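Local structure of chitinase A (Cycas revoluta, 4MNK) at residues 7-12 with 326-331. The protein probably hydrolyses the beta-1,4 linkages of chitin as a plant class V chitinase of glycosyl hydrolase family 18. Sequence-based numbering, arbitrary orientation.
Sequences VGFWPA and FFWSVN. With NAG (2-acetamido-2-deoxy-beta-D-glucopyranose), chain B; NAG (2-acetamido-2-deoxy-beta-D-glucopyranose), chain C.
The closing seam of the TIM barrel of this family 18 enzyme lies here: residues 7-11 of the first barrel strand (5-11) run parallel to 326-328 of the last (324-328). The short strand axes diverge by 21°. Two backbone hydrogen bonds join them: F327 N donates to V7 O (2.9 Å) and F9 N to F327 O (3.0 Å). A cis peptide between W328 and S329 then turns the chain, and V330 N donates a hydrogen bond to F9 O at 2.8 Å. V330 CG1 packs against G8 CA. F9, F326 and W328 gather on the same face of the strands as an aromatic cluster. F9 turns an edge, through CE1, toward the face of F326 near CD1 in an offset edge-to-face pair, planes at 67°. W328 CE3 presses on F9 CB at 3.3 Å, and the two rings meet obliquely. Y32 packs against the F9 ring as well. CG of W328 is anti to the backbone N (chi1 175°), which carries the indole out into the glycan pocket. One indole face receives the chain B NAG at C3 and O3; S329 CB sits over the centre of the other, 3.6 Å above the plane. W328 NE1 donates a hydrogen bond to O7 of the chain C NAG at 2.9 Å. A leucine here would probably leave that acetamido oxygen without its donor and the chain B sugar without a flat surface to lie on. Q332 and D118 also bind the glycan, and Q332 OE1 accepts a bond from S329 N. Farther along, the N331 amide reaches across P11, where N331 ND2 comes within 3.1 Å of P11 CD while donating a hydrogen bond to S329 OG, with the hydroxyl oxygen tilted slightly from the amide plane.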
loop_
_atom_site.group_PDB
_atom_site.type_symbol
_atom_site.label_atom_id
_atom_site.label_comp_id
_atom_site.label_asym_id
_atom_site.label_seq_id
_atom_site.Cartn_x
_atom_site.Cartn_y
_atom_site.Cartn_z
ATOM N N VAL A 7 -2.895 7.338 -6.296
ATOM C CA VAL A 7 -2.277 7.395 -4.976
ATOM C C VAL A 7 -0.851 6.849 -4.997
ATOM O O VAL A 7 -0.569 5.847 -5.655
ATOM C CB VAL A 7 -3.145 6.631 -3.944
ATOM C CG1 VAL A 7 -2.525 6.668 -2.567
ATOM C CG2 VAL A 7 -4.550 7.213 -3.891
ATOM N N GLY A 8 0.050 7.520 -4.285
ATOM C CA GLY A 8 1.429 7.056 -4.155
ATOM C C GLY A 8 1.916 7.131 -2.724
ATOM O O GLY A 8 1.615 8.092 -2.014
ATOM N N PHE A 9 2.670 6.117 -2.309
ATOM C CA PHE A 9 3.277 6.081 -0.982
ATOM C C PHE A 9 4.758 6.405 -1.059
ATOM O O PHE A 9 5.494 5.779 -1.829
ATOM C CB PHE A 9 3.120 4.692 -0.362
ATOM C CG PHE A 9 1.752 4.418 0.184
ATOM C CD1 PHE A 9 0.717 4.024 -0.658
ATOM C CD2 PHE A 9 1.498 4.538 1.547
ATOM C CE1 PHE A 9 -0.554 3.769 -0.155
ATOM C CE2 PHE A 9 0.231 4.279 2.061
ATOM C CZ PHE A 9 -0.796 3.894 1.205
ATOM N N TRP A 10 5.193 7.377 -0.256
ATOM C CA TRP A 10 6.609 7.710 -0.122
ATOM C C TRP A 10 7.100 7.303 1.259
ATOM O O TRP A 10 6.605 7.819 2.263
ATOM C CB TRP A 10 6.858 9.204 -0.338
ATOM C CG TRP A 10 8.316 9.552 -0.201
ATOM C CD1 TRP A 10 9.288 9.359 -1.138
ATOM C CD2 TRP A 10 8.970 10.114 0.949
ATOM N NE1 TRP A 10 10.503 9.779 -0.651
ATOM C CE2 TRP A 10 10.340 10.243 0.627
ATOM C CE3 TRP A 10 8.532 10.524 2.217
ATOM C CZ2 TRP A 10 11.279 10.768 1.525
ATOM C CZ3 TRP A 10 9.467 11.046 3.110
ATOM C CH2 TRP A 10 10.823 11.164 2.755
ATOM N N PRO A 11 8.079 6.384 1.318
ATOM C CA PRO A 11 8.586 5.956 2.611
ATOM C C PRO A 11 9.763 6.812 3.071
ATOM O O PRO A 11 10.718 7.032 2.315
ATOM C CB PRO A 11 9.015 4.517 2.348
ATOM C CG PRO A 11 9.445 4.514 0.911
ATOM C CD PRO A 11 8.730 5.656 0.213
ATOM N N ALA A 12 9.688 7.286 4.311
ATOM C CA ALA A 12 10.703 8.177 4.871
ATOM C C ALA A 12 12.125 7.603 4.873
ATOM O O ALA A 12 13.091 8.363 4.833
ATOM C CB ALA A 12 10.300 8.630 6.263
ATOM N N PHE A 326 -3.305 2.684 -6.219
ATOM C CA PHE A 326 -2.160 3.208 -5.480
ATOM C C PHE A 326 -0.887 2.447 -5.813
ATOM O O PHE A 326 -0.942 1.288 -6.219
ATOM C CB PHE A 326 -2.417 3.261 -3.957
ATOM C CG PHE A 326 -2.199 1.959 -3.227
ATOM C CD1 PHE A 326 -0.919 1.551 -2.858
ATOM C CD2 PHE A 326 -3.282 1.171 -2.853
ATOM C CE1 PHE A 326 -0.721 0.363 -2.162
ATOM C CE2 PHE A 326 -3.093 -0.019 -2.152
ATOM C CZ PHE A 326 -1.810 -0.425 -1.808
ATOM N N PHE A 327 0.251 3.112 -5.637
ATOM C CA PHE A 327 1.552 2.484 -5.795
ATOM C C PHE A 327 2.301 2.439 -4.469
ATOM O O PHE A 327 2.421 3.460 -3.782
ATOM C CB PHE A 327 2.408 3.253 -6.799
ATOM C CG PHE A 327 1.980 3.092 -8.227
ATOM C CD1 PHE A 327 1.376 4.144 -8.910
ATOM C CD2 PHE A 327 2.198 1.892 -8.900
ATOM C CE1 PHE A 327 0.995 3.999 -10.242
ATOM C CE2 PHE A 327 1.821 1.739 -10.231
ATOM C CZ PHE A 327 1.220 2.794 -10.901
ATOM N N TRP A 328 2.801 1.258 -4.119
ATOM C CA TRP A 328 3.807 1.127 -3.070
ATOM C C TRP A 328 5.101 0.637 -3.720
ATOM O O TRP A 328 5.105 -0.459 -4.281
ATOM C CB TRP A 328 3.390 0.122 -1.983
ATOM C CG TRP A 328 4.513 -0.055 -1.004
ATOM C CD1 TRP A 328 5.575 -0.909 -1.120
ATOM C CD2 TRP A 328 4.735 0.700 0.192
ATOM N NE1 TRP A 328 6.432 -0.745 -0.059
ATOM C CE2 TRP A 328 5.940 0.234 0.762
ATOM C CE3 TRP A 328 4.023 1.713 0.847
ATOM C CZ2 TRP A 328 6.452 0.752 1.959
ATOM C CZ3 TRP A 328 4.534 2.229 2.034
ATOM C CH2 TRP A 328 5.736 1.748 2.575
ATOM N N SER A 329 6.202 1.391 -3.665
ATOM C CA SER A 329 6.309 2.742 -3.113
ATOM C C SER A 329 7.074 3.583 -4.138
ATOM O O SER A 329 7.879 3.047 -4.909
ATOM C CB SER A 329 7.026 2.731 -1.754
ATOM O OG SER A 329 8.305 2.114 -1.818
ATOM N N VAL A 330 6.829 4.891 -4.152
ATOM C CA VAL A 330 7.233 5.731 -5.288
ATOM C C VAL A 330 8.742 5.886 -5.493
ATOM O O VAL A 330 9.186 6.170 -6.604
ATOM C CB VAL A 330 6.526 7.115 -5.283
ATOM C CG1 VAL A 330 5.014 6.939 -5.359
ATOM C CG2 VAL A 330 6.919 7.943 -4.059
ATOM N N ASN A 331 9.520 5.692 -4.431
ATOM C CA ASN A 331 10.980 5.705 -4.523
ATOM C C ASN A 331 11.536 4.548 -5.352
ATOM O O ASN A 331 12.687 4.590 -5.780
ATOM C CB ASN A 331 11.605 5.674 -3.127
ATOM C CG ASN A 331 11.267 4.406 -2.366
ATOM O OD1 ASN A 331 12.149 3.658 -1.941
ATOM N ND2 ASN A 331 9.984 4.148 -2.205
HETATM C C1 NAG B . 3.017 -4.018 2.675
HETATM C C2 NAG B . 3.302 -2.751 3.494
HETATM C C3 NAG B . 4.651 -2.132 3.122
HETATM C C4 NAG B . 5.772 -3.162 2.962
HETATM C C5 NAG B . 5.290 -4.342 2.110
HETATM C C6 NAG B . 6.346 -5.433 1.925
HETATM C C7 NAG B . 1.782 -1.247 2.210
HETATM C C8 NAG B . 0.706 -0.206 2.326
HETATM N N2 NAG B . 2.252 -1.742 3.363
HETATM O O1 NAG B . 1.889 -4.679 3.202
HETATM O O3 NAG B . 5.008 -1.160 4.084
HETATM O O4 NAG B . 6.868 -2.529 2.338
HETATM O O5 NAG B . 4.131 -4.896 2.702
HETATM O O6 NAG B . 6.709 -5.989 3.170
HETATM O O7 NAG B . 2.171 -1.594 1.093
HETATM C C1 NAG C . 8.009 -2.477 3.215
HETATM C C2 NAG C . 9.272 -2.379 2.367
HETATM C C3 NAG C . 10.512 -2.343 3.256
HETATM C C4 NAG C . 10.394 -1.308 4.382
HETATM C C5 NAG C . 9.008 -1.321 5.047
HETATM C C6 NAG C . 8.797 -0.091 5.929
HETATM C C7 NAG C . 9.158 -3.333 0.122
HETATM C C8 NAG C . 9.283 -4.572 -0.712
HETATM N N2 NAG C . 9.357 -3.486 1.431
HETATM O O3 NAG C . 11.636 -2.052 2.454
HETATM O O4 NAG C . 11.371 -1.584 5.366
HETATM O O5 NAG C . 7.955 -1.372 4.096
HETATM O O6 NAG C . 8.728 1.076 5.137
HETATM O O7 NAG C . 8.887 -2.255 -0.410
#